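PDB 4Z85: 2-nitrobenzoate nitroreductase from Pseudomonas fluorescens, which reduces the nitro group of 2-nitrobenzoate, probably by way of a bound FMN, as a flavoprotein of the flavoredoxin family. Local coordinates for residues Glu94-Arg99 with Thr133-Ala138; Phe87-Val92 with Ile137-Lys142. All coordinates share one frame; numbering follows the deposited sequence.

Interaction 1 (Glu94-Arg99 with Thr133-Ala138); sequences ERIAER and TDAPIA
Arg-99 and Asp-134 form a salt bridge between the first turns of helix 94-103 and the loop that leads into strand 137-150 of the flavin reductase-like barrel. NH2 of Arg-99 meets OD2 of Asp-134 at 2.7 Å, and the bond is nearly straight at 169°. OD2 uses its anti lone pair, and the acceptor lies close to the guanidinium plane. The carboxylate plane is turned 69° from that plane. The same NH2 also donates to the backbone O of Arg-95 at 3.0 Å, and NH1 is hydrogen-bonded to O of Gly-118. Together these bonds hold the guanidinium against turning. The tight part lies beside this pair, at CB of Asp-134. CG2 of Ile-96 packs 3.4 Å from that CB, and the two side chains run past each other in opposite directions. CG1 of Ile-96 sits between its backbone N and carbonyl carbon (chi1 64°), with CD1 in contact with CD of Pro-136 at 4.3 Å. Phe-119 also packs on Ile-96. The solvent side is looser. There the exposed Arg-95 lays its aliphatic chain across Asp-134, and its charged end makes no salt bridge to the carboxylate. Its CD stands 3.5 Å from the backbone O of Asp-134.

Interaction 2 (Phe87-Val92 with Ile137-Lys142); sequences FVVNMV and IAWECK
The indole of Trp-139 carries the CE methyl of Met-91 over one face, and the ring of Phe-87 carries CB of Cys-141 over one of its own. Both contacts belong to an antiparallel strand pair of the closed barrel, 86-90 beside 137-150. CE of Met-91 lies over the six-membered ring of Trp-139, 3.5 Å from its centroid, a CH-pi contact. The Met-91 chain bends at chi2 (-51°), which folds the methyl back over the indole. SD stands farther off, above the five-membered ring. At the indole edge, NE1 donates to OG of Ser-21 of the second subunit. Phe-57 meets the indole with its plane at about 45°. A leucine in place of Trp-139 would probably leave the Met-91 methyl without its aromatic floor and Ser-21 of the second subunit without this donor. Over Phe-87, CB of Cys-141 is 4.1 Å from the ring centroid, only 10° off the normal. Phe-87, Val-89, Trp-139 and Cys-141 share this side of the sheet. Val-88, Asn-90, Ala-138 and Glu-140 occupy the other, where ND2 of Asn-90 is hydrogen-bonded to O of Leu-29 and OE1 of Glu-140 to OG1 of Thr-126. Paired backbone bonds join Phe-87 to Cys-141 and Val-89 to Trp-139. Beyond them, N of Met-91 donates to O of Ile-137 at 2.9 Å.

Overall arrangement
The two contacts lie side by side, with centres about 11 Å apart. Strand 86-90 comes first in the chain, helix 94-103 follows it closely, and the loop into strand 137-150 comes later. Interaction 2 joins the two strands as neighbours in the six-stranded antiparallel barrel. Interaction 1 sets the helix against the approach to the second strand. They share Ile-137 and Ala-138, and they also touch directly: CD1 of Ile-96 and CD of Pro-136 both pack on O of Met-91. The path from 87 to 99 is therefore held at the strand and again at the helix. Both contacts also reach the second subunit, so this part of the barrel forms part of the interface between the two subunits.

Interaction 1 (Glu94-Arg99 with Thr133-Ala138)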
# COMPACT_ATOMS: atom_id res chain seq x y z
N GLU A 94 8.92 7.81 13.47
CA GLU A 94 10.16 7.58 14.21
C GLU A 94 9.92 7.20 15.68
O GLU A 94 10.60 6.32 16.22
CB GLU A 94 11.02 8.84 14.14
CG GLU A 94 12.42 8.64 14.64
CD GLU A 94 13.20 9.94 14.74
OE1 GLU A 94 12.96 10.83 13.90
OE2 GLU A 94 14.03 10.07 15.67
N ARG A 95 8.94 7.85 16.30
CA ARG A 95 8.69 7.68 17.73
C ARG A 95 8.32 6.24 18.13
O ARG A 95 8.59 5.82 19.26
CB ARG A 95 7.58 8.63 18.18
CG ARG A 95 7.32 8.64 19.68
CD ARG A 95 6.32 9.73 20.06
NE ARG A 95 6.88 11.06 19.89
CZ ARG A 95 6.55 11.89 18.90
NH1 ARG A 95 5.66 11.52 17.99
NH2 ARG A 95 7.11 13.09 18.82
N ILE A 96 7.72 5.50 17.21
CA ILE A 96 7.34 4.13 17.54
C ILE A 96 7.92 3.06 16.62
O ILE A 96 7.57 1.90 16.75
CB ILE A 96 5.81 3.96 17.56
CG1 ILE A 96 5.20 4.20 16.18
CG2 ILE A 96 5.19 4.92 18.58
CD1 ILE A 96 3.74 3.76 16.09
N ALA A 97 8.82 3.44 15.72
CA ALA A 97 9.33 2.50 14.72
C ALA A 97 10.01 1.26 15.32
O ALA A 97 9.74 0.12 14.91
CB ALA A 97 10.29 3.22 13.79
N GLU A 98 10.91 1.47 16.29
CA GLU A 98 11.62 0.33 16.85
C GLU A 98 10.68 -0.67 17.53
O GLU A 98 10.77 -1.88 17.31
CB GLU A 98 12.69 0.79 17.84
CG GLU A 98 13.46 -0.38 18.44
CD GLU A 98 14.24 -1.16 17.40
OE1 GLU A 98 14.08 -2.40 17.33
OE2 GLU A 98 15.00 -0.53 16.64
N ARG A 99 9.79 -0.15 18.37
CA ARG A 99 8.85 -1.01 19.07
C ARG A 99 7.91 -1.68 18.08
O ARG A 99 7.55 -2.85 18.24
CB ARG A 99 8.08 -0.20 20.11
CG ARG A 99 8.94 0.20 21.30
CD ARG A 99 8.19 1.14 22.23
NE ARG A 99 8.08 2.49 21.70
CZ ARG A 99 7.35 3.46 22.24
NH1 ARG A 99 6.66 3.22 23.36
NH2 ARG A 99 7.30 4.65 21.67
N THR A 133 -0.12 4.87 22.72
CA THR A 133 -0.04 6.24 23.23
C THR A 133 0.86 7.11 22.35
O THR A 133 0.52 8.25 22.04
CB THR A 133 0.47 6.27 24.70
OG1 THR A 133 -0.42 5.50 25.52
CG2 THR A 133 0.50 7.69 25.23
N ASP A 134 1.98 6.55 21.89
CA ASP A 134 2.94 7.35 21.14
C ASP A 134 2.65 7.45 19.62
O ASP A 134 3.45 8.02 18.88
CB ASP A 134 4.36 6.79 21.34
CG ASP A 134 4.98 7.21 22.66
OD1 ASP A 134 4.44 8.11 23.34
OD2 ASP A 134 6.04 6.64 23.00
N ALA A 135 1.54 6.89 19.15
CA ALA A 135 1.26 6.87 17.71
C ALA A 135 1.00 8.27 17.16
O ALA A 135 0.32 9.07 17.79
CB ALA A 135 0.07 5.97 17.39
N PRO A 136 1.55 8.57 15.97
CA PRO A 136 1.33 9.89 15.36
C PRO A 136 -0.12 10.11 14.95
O PRO A 136 -0.68 11.19 15.12
CB PRO A 136 2.26 9.88 14.14
CG PRO A 136 2.47 8.41 13.83
CD PRO A 136 2.43 7.71 15.16
N ILE A 137 -0.69 9.06 14.37
CA ILE A 137 -2.06 9.06 13.86
C ILE A 137 -2.59 7.67 14.11
O ILE A 137 -1.85 6.70 14.03
CB ILE A 137 -2.13 9.40 12.35
CG1 ILE A 137 -1.50 10.77 12.03
CG2 ILE A 137 -3.57 9.37 11.86
CD1 ILE A 137 -1.49 11.11 10.55
N ALA A 138 -3.88 7.56 14.43
CA ALA A 138 -4.51 6.26 14.59
C ALA A 138 -5.90 6.27 13.98
O ALA A 138 -6.61 7.26 14.06
CB ALA A 138 -4.57 5.85 16.06
O HOH W 1 3.48 4.40 23.60

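Interaction 2 (Phe87-Val92 with Ile137-Lys142)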
# COMPACT_ATOMS: atom_id res chain seq x y z
N PHE A 87 -10.96 -2.66 15.90
CA PHE A 87 -9.50 -2.62 16.07
C PHE A 87 -8.97 -1.24 15.73
O PHE A 87 -9.70 -0.39 15.20
CB PHE A 87 -8.80 -3.69 15.21
CG PHE A 87 -9.07 -3.58 13.73
CD1 PHE A 87 -10.24 -4.08 13.18
CD2 PHE A 87 -8.12 -3.02 12.88
CE1 PHE A 87 -10.49 -4.00 11.82
CE2 PHE A 87 -8.35 -2.95 11.51
CZ PHE A 87 -9.54 -3.43 10.98
N VAL A 88 -7.70 -1.01 16.08
CA VAL A 88 -7.08 0.27 15.76
C VAL A 88 -5.92 0.07 14.81
O VAL A 88 -5.09 -0.81 15.02
CB VAL A 88 -6.56 1.00 17.01
CG1 VAL A 88 -5.70 2.22 16.62
CG2 VAL A 88 -7.73 1.44 17.90
N VAL A 89 -5.89 0.88 13.76
CA VAL A 89 -4.69 0.97 12.94
C VAL A 89 -3.84 2.15 13.42
O VAL A 89 -4.22 3.30 13.31
CB VAL A 89 -5.03 1.15 11.44
CG1 VAL A 89 -3.75 1.38 10.63
CG2 VAL A 89 -5.78 -0.08 10.92
N ASN A 90 -2.68 1.84 13.98
CA ASN A 90 -1.74 2.86 14.41
C ASN A 90 -0.73 3.08 13.32
O ASN A 90 -0.13 2.11 12.85
CB ASN A 90 -1.00 2.46 15.69
CG ASN A 90 -1.94 2.16 16.84
OD1 ASN A 90 -2.35 3.07 17.56
ND2 ASN A 90 -2.30 0.89 17.00
N MET A 91 -0.57 4.33 12.92
CA MET A 91 0.41 4.68 11.89
C MET A 91 1.77 4.79 12.55
O MET A 91 1.88 4.93 13.77
CB MET A 91 0.02 5.99 11.19
CG MET A 91 -1.36 5.96 10.56
SD MET A 91 -1.59 4.52 9.49
CE MET A 91 -3.26 4.80 8.95
N VAL A 92 2.82 4.71 11.73
CA VAL A 92 4.16 4.46 12.26
C VAL A 92 5.13 5.55 11.83
O VAL A 92 5.38 5.72 10.64
CB VAL A 92 4.71 3.09 11.79
CG1 VAL A 92 6.13 2.87 12.32
CG2 VAL A 92 3.77 1.95 12.20
N ILE A 137 -0.69 9.06 14.37
CA ILE A 137 -2.06 9.06 13.86
C ILE A 137 -2.59 7.67 14.11
O ILE A 137 -1.85 6.70 14.03
CB ILE A 137 -2.13 9.40 12.35
CG1 ILE A 137 -1.50 10.77 12.03
CG2 ILE A 137 -3.57 9.37 11.86
CD1 ILE A 137 -1.49 11.11 10.55
N ALA A 138 -3.88 7.56 14.43
CA ALA A 138 -4.51 6.26 14.59
C ALA A 138 -5.90 6.27 13.98
O ALA A 138 -6.61 7.26 14.06
CB ALA A 138 -4.57 5.85 16.06
N TRP A 139 -6.28 5.18 13.34
CA TRP A 139 -7.63 4.99 12.84
C TRP A 139 -8.39 4.10 13.82
O TRP A 139 -7.95 2.99 14.12
CB TRP A 139 -7.64 4.34 11.46
CG TRP A 139 -7.08 5.13 10.33
CD1 TRP A 139 -6.71 6.45 10.33
CD2 TRP A 139 -6.82 4.64 9.00
NE1 TRP A 139 -6.25 6.81 9.08
CE2 TRP A 139 -6.32 5.72 8.25
CE3 TRP A 139 -6.97 3.39 8.38
CZ2 TRP A 139 -5.95 5.58 6.91
CZ3 TRP A 139 -6.61 3.26 7.06
CH2 TRP A 139 -6.10 4.35 6.34
N GLU A 140 -9.52 4.59 14.33
CA GLU A 140 -10.46 3.77 15.07
C GLU A 140 -11.38 3.10 14.05
O GLU A 140 -12.10 3.78 13.29
CB GLU A 140 -11.26 4.64 16.06
CG GLU A 140 -10.36 5.41 17.04
CD GLU A 140 -11.13 6.19 18.09
OE1 GLU A 140 -12.38 6.22 18.02
OE2 GLU A 140 -10.48 6.78 18.99
N CYS A 141 -11.32 1.76 14.05
CA CYS A 141 -11.93 0.96 13.00
C CYS A 141 -12.91 -0.09 13.48
O CYS A 141 -12.76 -0.68 14.56
CB CYS A 141 -10.85 0.24 12.19
SG CYS A 141 -9.55 1.31 11.58
N LYS A 142 -13.89 -0.34 12.62
CA LYS A 142 -14.79 -1.46 12.77
C LYS A 142 -14.58 -2.42 11.62
O LYS A 142 -14.20 -2.02 10.52
CB LYS A 142 -16.25 -0.99 12.83
CG LYS A 142 -16.53 -0.16 14.08
CD LYS A 142 -17.97 0.33 14.11
CE LYS A 142 -18.36 0.87 15.48
NZ LYS A 142 -19.79 1.35 15.49